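Local coordinates for protein chlamydomonas reinhardtii THB1 (Chlamydomonas reinhardtii, PDB 6CII) that binds one heme per subunit as a group I truncated hemoglobin, here with cyanide bound, and probably binds oxygen, at residues A23-V26 against F27-I31; V106-E109 against L110-E113. All blocks are in the same frame, centred on the assembly; numbering follows the deposited sequence.

Contact 1: A23-V26 against F27-I31; sequences AVDV and FYERI. With CYN (cyanide ion), chain C.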
loop_
_atom_site.group_PDB
_atom_site.type_symbol
_atom_site.label_atom_id
_atom_site.label_comp_id
_atom_site.label_asym_id
_atom_site.label_seq_id
_atom_site.Cartn_x
_atom_site.Cartn_y
_atom_site.Cartn_z
ATOM N N ALA A 23 3.720 -7.906 4.989
ATOM C CA ALA A 23 2.850 -6.779 5.309
ATOM C C ALA A 23 1.703 -6.690 4.316
ATOM O O ALA A 23 0.553 -6.503 4.714
ATOM C CB ALA A 23 3.647 -5.474 5.329
ATOM N N VAL A 24 1.992 -6.854 3.024
ATOM C CA VAL A 24 0.928 -6.791 2.025
ATOM C C VAL A 24 -0.069 -7.935 2.222
ATOM O O VAL A 24 -1.280 -7.753 2.062
ATOM C CB VAL A 24 1.525 -6.782 0.604
ATOM C CG1 VAL A 24 0.416 -6.985 -0.426
ATOM C CG2 VAL A 24 2.208 -5.446 0.346
ATOM N N ASP A 25 0.418 -9.128 2.581
ATOM C CA ASP A 25 -0.494 -10.242 2.792
ATOM C C ASP A 25 -1.463 -9.945 3.942
ATOM O O ASP A 25 -2.679 -10.146 3.808
ATOM C CB ASP A 25 0.328 -11.506 3.040
ATOM C CG ASP A 25 -0.476 -12.765 2.911
ATOM O OD1 ASP A 25 -1.375 -12.835 2.050
ATOM O OD2 ASP A 25 -0.194 -13.709 3.672
ATOM N N VAL A 26 -0.939 -9.454 5.073
ATOM C CA VAL A 26 -1.777 -9.155 6.243
ATOM C C VAL A 26 -2.732 -8.012 5.930
ATOM O O VAL A 26 -3.919 -8.050 6.260
ATOM C CB VAL A 26 -0.901 -8.800 7.466
ATOM C CG1 VAL A 26 -1.803 -8.263 8.619
ATOM C CG2 VAL A 26 -0.091 -10.005 7.922
ATOM N N PHE A 27 -2.191 -6.961 5.317
ATOM C CA PHE A 27 -2.949 -5.797 4.874
ATOM C C PHE A 27 -4.191 -6.199 4.087
ATOM O O PHE A 27 -5.304 -5.775 4.413
ATOM C CB PHE A 27 -1.953 -4.956 4.072
ATOM C CG PHE A 27 -2.506 -3.809 3.303
ATOM C CD1 PHE A 27 -2.866 -2.623 3.932
ATOM C CD2 PHE A 27 -2.493 -3.863 1.918
ATOM C CE1 PHE A 27 -3.260 -1.526 3.205
ATOM C CE2 PHE A 27 -2.912 -2.779 1.161
ATOM C CZ PHE A 27 -3.292 -1.588 1.803
ATOM N N TYR A 28 -4.042 -7.118 3.116
ATOM C CA TYR A 28 -5.214 -7.494 2.348
ATOM C C TYR A 28 -6.119 -8.477 3.087
ATOM O O TYR A 28 -7.302 -8.545 2.767
ATOM C CB TYR A 28 -4.815 -8.064 0.978
ATOM C CG TYR A 28 -4.522 -6.918 0.014
ATOM C CD1 TYR A 28 -5.488 -5.943 -0.244
ATOM C CD2 TYR A 28 -3.301 -6.803 -0.586
ATOM C CE1 TYR A 28 -5.224 -4.883 -1.085
ATOM C CE2 TYR A 28 -3.031 -5.753 -1.449
ATOM C CZ TYR A 28 -3.992 -4.809 -1.683
ATOM O OH TYR A 28 -3.668 -3.784 -2.502
ATOM N N GLU A 29 -5.602 -9.278 4.034
ATOM C CA GLU A 29 -6.526 -10.060 4.859
ATOM C C GLU A 29 -7.418 -9.154 5.703
ATOM O O GLU A 29 -8.618 -9.431 5.853
ATOM C CB GLU A 29 -5.770 -11.066 5.743
ATOM C CG GLU A 29 -5.082 -12.189 4.920
ATOM C CD GLU A 29 -6.036 -13.074 4.070
ATOM O OE1 GLU A 29 -7.260 -12.975 4.193
ATOM O OE2 GLU A 29 -5.544 -13.869 3.248
ATOM N N ARG A 30 -6.861 -8.057 6.241
ATOM C CA ARG A 30 -7.679 -7.085 6.971
ATOM C C ARG A 30 -8.644 -6.371 6.035
ATOM O O ARG A 30 -9.784 -6.090 6.403
ATOM C CB ARG A 30 -6.791 -6.043 7.667
ATOM C CG ARG A 30 -5.812 -6.613 8.665
ATOM C CD ARG A 30 -4.859 -5.529 9.169
ATOM N NE ARG A 30 -5.566 -4.412 9.806
ATOM C CZ ARG A 30 -5.564 -4.135 11.104
ATOM N NH1 ARG A 30 -4.887 -4.889 11.962
ATOM N NH2 ARG A 30 -6.244 -3.080 11.548
ATOM N N ILE A 31 -8.191 -6.018 4.830
ATOM C CA ILE A 31 -9.065 -5.225 3.969
ATOM C C ILE A 31 -10.276 -6.041 3.534
ATOM O O ILE A 31 -11.411 -5.537 3.508
ATOM C CB ILE A 31 -8.259 -4.677 2.779
ATOM C CG1 ILE A 31 -7.446 -3.472 3.268
ATOM C CG2 ILE A 31 -9.188 -4.304 1.638
ATOM C CD1 ILE A 31 -6.371 -2.951 2.297
HETATM C C CYN C . -5.245 -0.567 -3.261
HETATM N N CYN C . -5.006 -1.538 -2.714
#
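Val24 and Tyr28 lie side by side on helix 16-33 and point the same way, the CG1 methyl of Val24 resting 3.7 Å from CD2 of the Tyr28 phenol ring. With CG1 anti to the backbone N (chi1 169°), that methyl is directed at the CD2-CE2 side of the ring. A second apolar neighbour is Phe27, whose CD2 sits over the centre of one face of the Tyr28 ring, 3.8 Å above its plane; Ile31 CD1 lies over one face of the Phe27 ring, toward its rim. Along the backbone the N-H of each residue bonds the carbonyl oxygen four residues earlier, as in any alpha helix: Phe27 N to Ala23 O at 2.8 Å, followed by Tyr28 to Val24, Glu29 to Asp25 and Arg30 to Val26. In this 2-on-2 globin, helix 16-33, which corresponds to helix B, brings Tyr28 to the distal side of the heme. Tyr28 OH donates a 2.6 Å hydrogen bond to N of the cyanide ion, that nitrogen lying in the ring plane at its edge. Gln49 and Gln53 also hydrogen-bond this hydroxyl. A phenylalanine in place of Tyr28 would probably leave the cyanide nitrogen without this donor and take from Gln49 and Gln53 the oxygen they share. Among charged groups, Asp25, in the conformer described, forms a salt bridge with Arg50.

Contact 2: V106-E109 against L110-E113; sequences VAQE and LKAE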
loop_
_atom_site.group_PDB
_atom_site.type_symbol
_atom_site.label_atom_id
_atom_site.label_comp_id
_atom_site.label_asym_id
_atom_site.label_seq_id
_atom_site.Cartn_x
_atom_site.Cartn_y
_atom_site.Cartn_z
ATOM N N VAL A 106 7.611 -3.482 13.096
ATOM C CA VAL A 106 8.447 -2.499 12.414
ATOM C C VAL A 106 8.794 -1.386 13.389
ATOM O O VAL A 106 7.923 -0.879 14.092
ATOM C CB VAL A 106 7.721 -1.966 11.170
ATOM C CG1 VAL A 106 8.562 -0.901 10.504
ATOM C CG2 VAL A 106 7.473 -3.109 10.182
ATOM N N ALA A 107 10.068 -1.003 13.438
ATOM C CA ALA A 107 10.487 0.049 14.358
ATOM C C ALA A 107 9.709 1.339 14.111
ATOM O O ALA A 107 9.388 1.683 12.970
ATOM C CB ALA A 107 11.979 0.305 14.220
ATOM N N GLN A 108 9.399 2.053 15.197
ATOM C CA GLN A 108 8.529 3.219 15.099
ATOM C C GLN A 108 9.027 4.235 14.073
ATOM O O GLN A 108 8.225 4.809 13.321
ATOM C CB GLN A 108 8.384 3.862 16.478
ATOM C CG GLN A 108 7.637 5.168 16.475
ATOM C CD GLN A 108 6.140 5.010 16.244
ATOM O OE1 GLN A 108 5.572 3.934 16.472
ATOM N NE2 GLN A 108 5.491 6.089 15.786
ATOM N N GLU A 109 10.337 4.495 14.029
ATOM C CA GLU A 109 10.856 5.472 13.071
ATOM C C GLU A 109 10.641 5.007 11.634
ATOM O O GLU A 109 10.319 5.813 10.751
ATOM C CB GLU A 109 12.348 5.730 13.305
ATOM C CG GLU A 109 12.713 6.240 14.679
ATOM C CD GLU A 109 12.463 5.240 15.796
ATOM O OE1 GLU A 109 12.434 4.016 15.539
ATOM O OE2 GLU A 109 12.274 5.691 16.933
ATOM N N LEU A 110 10.830 3.704 11.379
ATOM C CA LEU A 110 10.643 3.196 10.027
ATOM C C LEU A 110 9.170 3.174 9.663
ATOM O O LEU A 110 8.793 3.493 8.528
ATOM C CB LEU A 110 11.245 1.788 9.900
ATOM C CG LEU A 110 12.722 1.664 10.279
ATOM C CD1 LEU A 110 13.260 0.289 9.932
ATOM C CD2 LEU A 110 13.490 2.708 9.558
ATOM N N LYS A 111 8.313 2.800 10.618
ATOM C CA LYS A 111 6.879 2.866 10.354
ATOM C C LYS A 111 6.440 4.289 9.990
ATOM O O LYS A 111 5.660 4.482 9.060
ATOM C CB LYS A 111 6.096 2.338 11.560
ATOM C CG LYS A 111 4.585 2.253 11.286
ATOM C CD LYS A 111 3.843 1.521 12.451
ATOM C CE LYS A 111 3.973 2.262 13.767
ATOM N NZ LYS A 111 3.055 3.412 13.769
ATOM N N ALA A 112 6.959 5.310 10.702
ATOM C CA ALA A 112 6.577 6.682 10.399
ATOM C C ALA A 112 7.020 7.068 9.004
ATOM O O ALA A 112 6.276 7.726 8.266
ATOM C CB ALA A 112 7.189 7.646 11.421
ATOM N N GLU A 113 8.238 6.674 8.626
ATOM C CA GLU A 113 8.721 6.982 7.287
ATOM C C GLU A 113 7.828 6.333 6.237
ATOM O O GLU A 113 7.414 6.974 5.263
ATOM C CB GLU A 113 10.163 6.509 7.120
ATOM C CG GLU A 113 10.710 6.971 5.773
ATOM C CD GLU A 113 12.202 6.737 5.600
ATOM O OE1 GLU A 113 12.859 6.294 6.561
ATOM O OE2 GLU A 113 12.699 7.013 4.486
#
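Val106 reaches Leu110 and Lys111 through a single methyl, CG1, which lies 3.8 Å from Leu110 CB and 3.7 Å from Lys111 N; the valine and leucine side chains cross at about a right angle. At chi1 177° CG1 sits beside the valine's own carbonyl carbon, which turns it toward the incoming helix. Val106 also packs on Leu101 of helix 87-103. Ala107 occupies the N-cap position of helix 108-126. Its carbonyl oxygen accepts a nearly straight hydrogen bond from Lys111 N at 2.8 Å (N-H...O angle 171°), while its CB faces Leu110 CG at 4.2 Å. Gln108 opens the helix proper: its O takes the N-H of Ala112, and its side chain, bent at chi2, crosses that of Lys111 with OE1 3.6 Å from CE. The lysine NZ goes instead to Asp98 in a salt bridge. Glu109 joins through its backbone, its O accepting from Glu113 N at 3.1 Å, whereas the Glu113 carboxylate forms a salt bridge with Arg13. The chemistry is thus divided: backbone bonds and small apolar contacts build this first helical turn locally, while the charged ends of Lys111 and Glu113 bind it to helices 87-103 and 10-13, respectively.

How the contacts relate
Followed from the N terminus, the chain completes contact 1 within helix 16-33 before it reaches contact 2 at the start of helix 108-126. The two are in series, neither nesting nor crossing, and each is formed by consecutive residues: contact 1 closes only helical turns, contact 2 the entry from the preceding loop into helix 108-126. Their centres lie 18 Å apart and their nearest atoms about 7 Å apart, without touching. Helix 87-103 is the common neighbour: Phe27 and Arg30 pack on it from contact 1, and Val106 and Lys111 from contact 2. Contact 1 also faces helix 46-60 and the ligand pocket, whereas contact 2 meets helix 10-13 at the surface, away from the heme.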